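Local coordinates for ornithine carbamoyltransferase (Gloeobacter violaceus, PDB 3GD5), which probably catalyses the reversible transfer of the carbamoyl group from carbamoyl phosphate to ornithine, giving citrulline on the route to arginine, at residues N167-S172 and I228-V233; C139-D144 and H171-G176; G157-Y162 and S183-T188. All coordinates share one frame; numbering follows the deposited sequence.

How the contacts relate
The three contacts surround helix 168-180. Contacts 1 and 3 lie in the ornithine-binding part, on its five-stranded parallel sheet; contact 2 joins the helix to helix 138-152 of the carbamoyl phosphate-binding part. Contacts 1 and 2 have centres about 8 Å apart and share H171 and S172; the centre of contact 3 lies about 10 Å from that of contact 1 and 12 Å from that of contact 2. Along the chain come helix 138-152, strand 159-163, helix 168-180, strand 183-187 and strand 228-231. Contact 3 pairs two strands of a beta-alpha-beta unit; contact 1 sets its helix start against Y230 and the D232 loop. The helix thus links probable ornithine residues (N168, D232) to probable carbamoyl phosphate residues (C139, Q140).

Contact 1. Residues N167-S172 and I228-V233; sequences NNVAHS and ILYTDV
V169 and D232 bury the most surface here, with N167 next, and all three meet round one carboxylate oxygen. D232 OD2 receives a weak, bent hydrogen bond from N167 ND2 at 3.1 Å, the N-H...O angle being 127° and the amide and carboxylate planes 57° apart. Both methyls of V169 lie against the same oxygen, CG1 at 3.8 Å from D232 OD2. With D232 CG anti to the backbone N (chi1 -172°), the carboxylate extends toward the helix start. N167 is the N-cap of helix 168-180: its OD1 accepts from A170 N at 3.1 Å, and more weakly from V169 N, while ND2 faces D232. Replacing N167 by alanine removes both amide ends, and the first turn would probably lose its side-chain cap and D232 OD2 this donor. Deeper in, V169 CG2 sits obliquely against Y230 CE1 at 4.2 Å, and the Y230 hydroxyl bonds D144. N168 and D232 are ornithine-binding residues by similarity, so this looks like the ornithine site at the C-terminal end of a Rossmann-like parallel sheet.

Contact 2. Residues C139-D144 and H171-G176; sequences CQVVAD and HSLLLG
Helices 139-144 and 171-176 cross at -52° with their axes 9.0 Å apart, closest at V141 and L173, whose CA atoms are 6.0 Å from each other. V141 carries most of the contact. With CG1 anti to its backbone N (chi1 169°), that methyl lies over the second helix, 3.6 Å from S172 O and 4.3 Å from G176 CA, while V141 CG2 lies against L173, 3.5 Å from its backbone N and 3.9 Å from its CG. G176 presents bare backbone to CG1; a beta carbon there would run into that methyl. One turn along the first helix, D144 reaches the same leucine, its OD2 lying 4.2 Å from L173 CD2. The carboxylate of D144 is held from two directions. Q140 NE2 donates to OD1 at 2.7 Å, on the syn side, somewhat out of the carboxylate plane but nearly in the Q140 amide plane, and Y230 OH bonds OD2. The Q140 carbonyl oxygen OE1 in turn accepts from R300, which like Q140 probably binds carbamoyl phosphate. S172 OG bonds E136 and H137 N. Where the two helices meet, the contact is apolar, methyl against backbone and leucine, whereas the buried polar groups at its margins are bonded within their own helix or outside the two segments; one network ties Q140 to D144, Y230 and R300, and so probably helps set Q140 for the substrate.

Contact 3. Residues G157-Y162 and S183-T188; sequences GLKLAY and SIAVAT
L160 and S183 are joined through the shortest of five backbone hydrogen bonds, L160 N to S183 O at 2.7 Å. The ladder starts with S183 N on L158 O, and beyond L160 it continues with A185 N on L160 O, Y162 N on A185 O and A187 N on Y162 O. In this parallel pairing K159 to Y162 match S183 to V186 one for one. Between these bonds, CA-H groups touch the same carbonyls, as where I184 CA comes 3.1 Å from L160 O. Side chains alternate across the sheet. On the face of L160, I184, Y162 and V186, L160 and I184 lie side by side and point the same way, L160 CD1 being 4.1 Å from I184 CG1. Y162 crosses V186 obliquely, its CD2 meeting V186 CG2 at 3.8 Å. On the other face K159 runs over its neighbours: CG sits 4.2 Å from S183 CB, and because the chain is extended beyond CG, CE arrives 4.0 Å from A185 CB.

The polar ends are tied down farther out. K159 NZ donates to the carbonyls of A222 and R224, S183 OG pairs with E212 N, and Y162 OH bonds D165 O.

Helix 168-180 makes the crossover between the two strands and covers the face that carries L160, Y162, I184 and V186, with V169 and L173 on Y162, C177 on L160 and L174 on I184. Strand 159-163 is central in the five-stranded parallel sheet, flanked by 183-187 and by 228-231, to which A161 is hydrogen-bonded, while strand 213-216 lies beyond 183-187.

Contact 1. Residues N167-S172 and I228-V233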
loop_
_atom_site.group_PDB
_atom_site.type_symbol
_atom_site.label_atom_id
_atom_site.label_comp_id
_atom_site.label_asym_id
_atom_site.label_seq_id
_atom_site.Cartn_x
_atom_site.Cartn_y
_atom_site.Cartn_z
ATOM N N ASN A 167 2.720 28.273 -14.989
ATOM C CA ASN A 167 2.060 27.673 -13.838
ATOM C C ASN A 167 1.639 28.660 -12.762
ATOM O O ASN A 167 1.547 29.862 -12.997
ATOM C CB ASN A 167 3.003 26.652 -13.212
ATOM C CG ASN A 167 4.363 27.251 -12.887
ATOM O OD1 ASN A 167 4.521 28.477 -12.839
ATOM N ND2 ASN A 167 5.349 26.391 -12.653
ATOM N N ASN A 168 1.408 28.129 -11.564
ATOM C CA ASN A 168 0.999 28.943 -10.436
ATOM C C ASN A 168 1.946 30.096 -10.116
ATOM O O ASN A 168 1.482 31.199 -9.847
ATOM C CB ASN A 168 0.779 28.081 -9.176
ATOM C CG ASN A 168 1.829 26.982 -9.002
ATOM O OD1 ASN A 168 2.972 27.100 -9.462
ATOM N ND2 ASN A 168 1.441 25.909 -8.313
ATOM N N VAL A 169 3.257 29.869 -10.153
ATOM C CA VAL A 169 4.189 30.952 -9.831
ATOM C C VAL A 169 4.251 31.985 -10.958
ATOM O O VAL A 169 4.393 33.177 -10.705
ATOM C CB VAL A 169 5.620 30.428 -9.511
ATOM C CG1 VAL A 169 5.532 29.216 -8.604
ATOM C CG2 VAL A 169 6.369 30.095 -10.776
ATOM N N ALA A 170 4.148 31.521 -12.199
ATOM C CA ALA A 170 4.154 32.418 -13.343
ATOM C C ALA A 170 2.973 33.361 -13.149
ATOM O O ALA A 170 3.112 34.578 -13.291
ATOM C CB ALA A 170 3.990 31.623 -14.637
ATOM N N HIS A 171 1.816 32.787 -12.811
ATOM C CA HIS A 171 0.591 33.555 -12.569
ATOM C C HIS A 171 0.795 34.627 -11.508
ATOM O O HIS A 171 0.395 35.779 -11.684
ATOM C CB HIS A 171 -0.534 32.639 -12.094
ATOM C CG HIS A 171 -1.128 31.796 -13.173
ATOM N ND1 HIS A 171 -1.977 30.743 -12.908
ATOM C CD2 HIS A 171 -1.006 31.851 -14.520
ATOM C CE1 HIS A 171 -2.352 30.184 -14.044
ATOM N NE2 HIS A 171 -1.775 30.838 -15.038
ATOM N N SER A 172 1.403 34.237 -10.393
ATOM C CA SER A 172 1.639 35.177 -9.316
ATOM C C SER A 172 2.718 36.191 -9.686
ATOM O O SER A 172 2.696 37.317 -9.202
ATOM C CB SER A 172 2.023 34.433 -8.032
ATOM O OG SER A 172 0.905 33.750 -7.490
ATOM N N ILE A 228 16.397 39.868 -14.454
ATOM C CA ILE A 228 16.100 38.661 -13.703
ATOM C C ILE A 228 15.562 37.559 -14.604
ATOM O O ILE A 228 14.572 37.749 -15.305
ATOM C CB ILE A 228 15.023 38.947 -12.612
ATOM C CG1 ILE A 228 15.457 40.118 -11.735
ATOM C CG2 ILE A 228 14.786 37.709 -11.747
ATOM C CD1 ILE A 228 14.401 41.218 -11.648
ATOM N N LEU A 229 16.231 36.412 -14.602
ATOM C CA LEU A 229 15.753 35.260 -15.361
ATOM C C LEU A 229 15.152 34.317 -14.306
ATOM O O LEU A 229 15.810 33.957 -13.332
ATOM C CB LEU A 229 16.898 34.583 -16.114
ATOM C CG LEU A 229 17.503 35.420 -17.246
ATOM C CD1 LEU A 229 18.577 34.611 -17.947
ATOM C CD2 LEU A 229 16.412 35.826 -18.239
ATOM N N TYR A 230 13.900 33.934 -14.509
ATOM C CA TYR A 230 13.183 33.099 -13.558
ATOM C C TYR A 230 12.661 31.828 -14.199
ATOM O O TYR A 230 12.161 31.843 -15.324
ATOM C CB TYR A 230 12.002 33.894 -12.995
ATOM C CG TYR A 230 11.419 33.383 -11.695
ATOM C CD1 TYR A 230 10.776 32.146 -11.620
ATOM C CD2 TYR A 230 11.479 34.164 -10.542
ATOM C CE1 TYR A 230 10.203 31.703 -10.424
ATOM C CE2 TYR A 230 10.915 33.735 -9.350
ATOM C CZ TYR A 230 10.280 32.504 -9.292
ATOM O OH TYR A 230 9.758 32.076 -8.085
ATOM N N THR A 231 12.779 30.721 -13.481
ATOM C CA THR A 231 12.272 29.462 -13.992
ATOM C C THR A 231 11.826 28.569 -12.848
ATOM O O THR A 231 12.080 28.858 -11.680
ATOM C CB THR A 231 13.310 28.726 -14.853
ATOM O OG1 THR A 231 12.655 27.673 -15.569
ATOM C CG2 THR A 231 14.417 28.150 -13.990
ATOM N N ASP A 232 11.160 27.478 -13.206
ATOM C CA ASP A 232 10.620 26.541 -12.238
ATOM C C ASP A 232 10.618 25.189 -12.927
ATOM O O ASP A 232 10.912 25.105 -14.119
ATOM C CB ASP A 232 9.195 26.974 -11.889
ATOM C CG ASP A 232 8.589 26.179 -10.744
ATOM O OD1 ASP A 232 9.264 25.284 -10.191
ATOM O OD2 ASP A 232 7.422 26.467 -10.400
ATOM N N VAL A 233 10.293 24.133 -12.188
ATOM C CA VAL A 233 10.266 22.798 -12.772
ATOM C C VAL A 233 9.243 22.697 -13.909
ATOM O O VAL A 233 8.197 23.341 -13.869
ATOM C CB VAL A 233 9.941 21.739 -11.702
ATOM C CG1 VAL A 233 9.564 20.425 -12.377
ATOM C CG2 VAL A 233 11.156 21.532 -10.792
#

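Contact 2. Residues C139-D144 and H171-G176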
loop_
_atom_site.group_PDB
_atom_site.type_symbol
_atom_site.label_atom_id
_atom_site.label_comp_id
_atom_site.label_asym_id
_atom_site.label_seq_id
_atom_site.Cartn_x
_atom_site.Cartn_y
_atom_site.Cartn_z
ATOM N N CYS A 139 2.766 33.825 -1.755
ATOM C CA CYS A 139 3.872 33.965 -0.824
ATOM C C CYS A 139 5.220 33.807 -1.477
ATOM O O CYS A 139 6.156 34.506 -1.112
ATOM C CB CYS A 139 3.720 32.984 0.340
ATOM S SG CYS A 139 2.307 33.398 1.444
ATOM N N GLN A 140 5.328 32.902 -2.445
ATOM C CA GLN A 140 6.597 32.703 -3.141
ATOM C C GLN A 140 7.003 34.013 -3.817
ATOM O O GLN A 140 8.130 34.492 -3.664
ATOM C CB GLN A 140 6.458 31.607 -4.202
ATOM C CG GLN A 140 7.691 31.426 -5.089
ATOM C CD GLN A 140 8.911 30.983 -4.307
ATOM O OE1 GLN A 140 8.860 29.991 -3.566
ATOM N NE2 GLN A 140 10.017 31.713 -4.462
ATOM N N VAL A 141 6.064 34.590 -4.554
ATOM C CA VAL A 141 6.311 35.830 -5.272
ATOM C C VAL A 141 6.669 37.012 -4.380
ATOM O O VAL A 141 7.536 37.802 -4.749
ATOM C CB VAL A 141 5.104 36.182 -6.181
ATOM C CG1 VAL A 141 5.229 37.625 -6.728
ATOM C CG2 VAL A 141 5.049 35.189 -7.335
ATOM N N VAL A 142 6.028 37.143 -3.215
ATOM C CA VAL A 142 6.357 38.253 -2.331
ATOM C C VAL A 142 7.810 38.090 -1.878
ATOM O O VAL A 142 8.516 39.068 -1.618
ATOM C CB VAL A 142 5.405 38.334 -1.088
ATOM C CG1 VAL A 142 3.942 38.300 -1.538
ATOM C CG2 VAL A 142 5.688 37.208 -0.123
ATOM N N ALA A 143 8.264 36.845 -1.808
ATOM C CA ALA A 143 9.638 36.569 -1.409
ATOM C C ALA A 143 10.581 36.916 -2.561
ATOM O O ALA A 143 11.665 37.469 -2.353
ATOM C CB ALA A 143 9.795 35.090 -1.026
ATOM N N ASP A 144 10.165 36.599 -3.779
ATOM C CA ASP A 144 10.989 36.881 -4.945
ATOM C C ASP A 144 11.154 38.389 -5.119
ATOM O O ASP A 144 12.268 38.881 -5.331
ATOM C CB ASP A 144 10.357 36.274 -6.205
ATOM C CG ASP A 144 10.082 34.778 -6.061
ATOM O OD1 ASP A 144 10.945 34.056 -5.501
ATOM O OD2 ASP A 144 9.013 34.327 -6.526
ATOM N N HIS A 171 1.816 32.787 -12.811
ATOM C CA HIS A 171 0.591 33.555 -12.569
ATOM C C HIS A 171 0.795 34.627 -11.508
ATOM O O HIS A 171 0.395 35.779 -11.684
ATOM C CB HIS A 171 -0.534 32.639 -12.094
ATOM C CG HIS A 171 -1.128 31.796 -13.173
ATOM N ND1 HIS A 171 -1.977 30.743 -12.908
ATOM C CD2 HIS A 171 -1.006 31.851 -14.520
ATOM C CE1 HIS A 171 -2.352 30.184 -14.044
ATOM N NE2 HIS A 171 -1.775 30.838 -15.038
ATOM N N SER A 172 1.403 34.237 -10.393
ATOM C CA SER A 172 1.639 35.177 -9.316
ATOM C C SER A 172 2.718 36.191 -9.686
ATOM O O SER A 172 2.696 37.317 -9.202
ATOM C CB SER A 172 2.023 34.433 -8.032
ATOM O OG SER A 172 0.905 33.750 -7.490
ATOM N N LEU A 173 3.665 35.790 -10.531
ATOM C CA LEU A 173 4.724 36.708 -10.950
ATOM C C LEU A 173 4.115 37.774 -11.855
ATOM O O LEU A 173 4.500 38.939 -11.799
ATOM C CB LEU A 173 5.838 35.958 -11.697
ATOM C CG LEU A 173 6.860 35.204 -10.835
ATOM C CD1 LEU A 173 7.737 34.322 -11.717
ATOM C CD2 LEU A 173 7.706 36.192 -10.069
ATOM N N LEU A 174 3.161 37.360 -12.684
ATOM C CA LEU A 174 2.477 38.270 -13.592
ATOM C C LEU A 174 1.761 39.362 -12.799
ATOM O O LEU A 174 1.951 40.555 -13.058
ATOM C CB LEU A 174 1.471 37.504 -14.464
ATOM C CG LEU A 174 2.087 36.624 -15.561
ATOM C CD1 LEU A 174 1.007 35.861 -16.317
ATOM C CD2 LEU A 174 2.892 37.502 -16.516
ATOM N N LEU A 175 0.952 38.955 -11.829
ATOM C CA LEU A 175 0.220 39.912 -11.006
ATOM C C LEU A 175 1.163 40.742 -10.148
ATOM O O LEU A 175 0.969 41.950 -9.986
ATOM C CB LEU A 175 -0.761 39.191 -10.092
ATOM C CG LEU A 175 -1.875 38.377 -10.743
ATOM C CD1 LEU A 175 -2.602 37.612 -9.651
ATOM C CD2 LEU A 175 -2.834 39.295 -11.523
ATOM N N GLY A 176 2.183 40.084 -9.604
ATOM C CA GLY A 176 3.141 40.759 -8.745
ATOM C C GLY A 176 4.047 41.755 -9.435
ATOM O O GLY A 176 4.223 42.874 -8.955
#

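Contact 3. Residues G157-Y162 and S183-T188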
loop_
_atom_site.group_PDB
_atom_site.type_symbol
_atom_site.label_atom_id
_atom_site.label_comp_id
_atom_site.label_asym_id
_atom_site.label_seq_id
_atom_site.Cartn_x
_atom_site.Cartn_y
_atom_site.Cartn_z
ATOM N N GLY A 157 10.594 49.662 -13.318
ATOM C CA GLY A 157 11.552 49.870 -14.391
ATOM C C GLY A 157 12.277 48.593 -14.762
ATOM O O GLY A 157 12.625 48.377 -15.921
ATOM N N LEU A 158 12.502 47.740 -13.768
ATOM C CA LEU A 158 13.178 46.466 -13.975
ATOM C C LEU A 158 12.375 45.547 -14.894
ATOM O O LEU A 158 11.177 45.749 -15.103
ATOM C CB LEU A 158 13.388 45.772 -12.629
ATOM C CG LEU A 158 14.773 45.806 -11.980
ATOM C CD1 LEU A 158 15.423 47.168 -12.160
ATOM C CD2 LEU A 158 14.627 45.454 -10.502
ATOM N N LYS A 159 13.047 44.547 -15.454
ATOM C CA LYS A 159 12.384 43.584 -16.315
ATOM C C LYS A 159 12.675 42.154 -15.833
ATOM O O LYS A 159 13.832 41.776 -15.609
ATOM C CB LYS A 159 12.835 43.738 -17.770
ATOM C CG LYS A 159 12.085 42.805 -18.720
ATOM C CD LYS A 159 12.808 42.617 -20.046
ATOM C CE LYS A 159 12.005 41.728 -20.986
ATOM N NZ LYS A 159 12.694 41.464 -22.286
ATOM N N LEU A 160 11.606 41.376 -15.677
ATOM C CA LEU A 160 11.674 39.978 -15.232
ATOM C C LEU A 160 11.264 39.076 -16.403
ATOM O O LEU A 160 10.232 39.291 -17.045
ATOM C CB LEU A 160 10.715 39.778 -14.041
ATOM C CG LEU A 160 10.421 38.463 -13.287
ATOM C CD1 LEU A 160 10.157 37.343 -14.270
ATOM C CD2 LEU A 160 11.564 38.105 -12.359
ATOM N N ALA A 161 12.086 38.078 -16.699
ATOM C CA ALA A 161 11.780 37.138 -17.768
ATOM C C ALA A 161 11.615 35.748 -17.161
ATOM O O ALA A 161 12.509 35.251 -16.476
ATOM C CB ALA A 161 12.888 37.126 -18.799
ATOM N N TYR A 162 10.462 35.137 -17.400
ATOM C CA TYR A 162 10.177 33.800 -16.889
ATOM C C TYR A 162 10.158 32.825 -18.054
ATOM O O TYR A 162 9.539 33.090 -19.084
ATOM C CB TYR A 162 8.820 33.770 -16.183
ATOM C CG TYR A 162 8.398 32.387 -15.740
ATOM C CD1 TYR A 162 8.629 31.948 -14.439
ATOM C CD2 TYR A 162 7.784 31.510 -16.631
ATOM C CE1 TYR A 162 8.256 30.666 -14.032
ATOM C CE2 TYR A 162 7.406 30.226 -16.238
ATOM C CZ TYR A 162 7.641 29.812 -14.938
ATOM O OH TYR A 162 7.231 28.561 -14.543
ATOM N N SER A 183 8.427 45.152 -15.462
ATOM C CA SER A 183 8.009 44.549 -16.718
ATOM C C SER A 183 8.278 43.052 -16.669
ATOM O O SER A 183 9.278 42.608 -16.106
ATOM C CB SER A 183 8.767 45.173 -17.895
ATOM O OG SER A 183 8.339 46.506 -18.131
ATOM N N ILE A 184 7.380 42.270 -17.253
ATOM C CA ILE A 184 7.555 40.827 -17.261
ATOM C C ILE A 184 7.241 40.189 -18.602
ATOM O O ILE A 184 6.232 40.491 -19.240
ATOM C CB ILE A 184 6.689 40.132 -16.174
ATOM C CG1 ILE A 184 6.847 38.607 -16.295
ATOM C CG2 ILE A 184 5.225 40.562 -16.306
ATOM C CD1 ILE A 184 6.160 37.812 -15.208
ATOM N N ALA A 185 8.129 39.303 -19.021
ATOM C CA ALA A 185 7.978 38.575 -20.266
ATOM C C ALA A 185 7.968 37.095 -19.880
ATOM O O ALA A 185 8.917 36.595 -19.267
ATOM C CB ALA A 185 9.151 38.879 -21.189
ATOM N N VAL A 186 6.887 36.400 -20.220
ATOM C CA VAL A 186 6.768 34.990 -19.896
ATOM C C VAL A 186 6.814 34.145 -21.151
ATOM O O VAL A 186 5.932 34.231 -22.006
ATOM C CB VAL A 186 5.458 34.705 -19.132
ATOM C CG1 VAL A 186 4.287 35.320 -19.875
ATOM C CG2 VAL A 186 5.253 33.201 -18.981
ATOM N N ALA A 187 7.853 33.325 -21.251
ATOM C CA ALA A 187 8.042 32.449 -22.395
ATOM C C ALA A 187 7.736 30.996 -22.029
ATOM O O ALA A 187 8.312 30.440 -21.088
ATOM C CB ALA A 187 9.481 32.574 -22.913
ATOM N N THR A 188 6.827 30.384 -22.782
ATOM C CA THR A 188 6.436 28.998 -22.540
ATOM C C THR A 188 6.151 28.297 -23.852
ATOM O O THR A 188 6.006 28.940 -24.894
ATOM C CB THR A 188 5.127 28.905 -21.742
ATOM O OG1 THR A 188 4.018 29.087 -22.635
ATOM C CG2 THR A 188 5.077 29.966 -20.661
#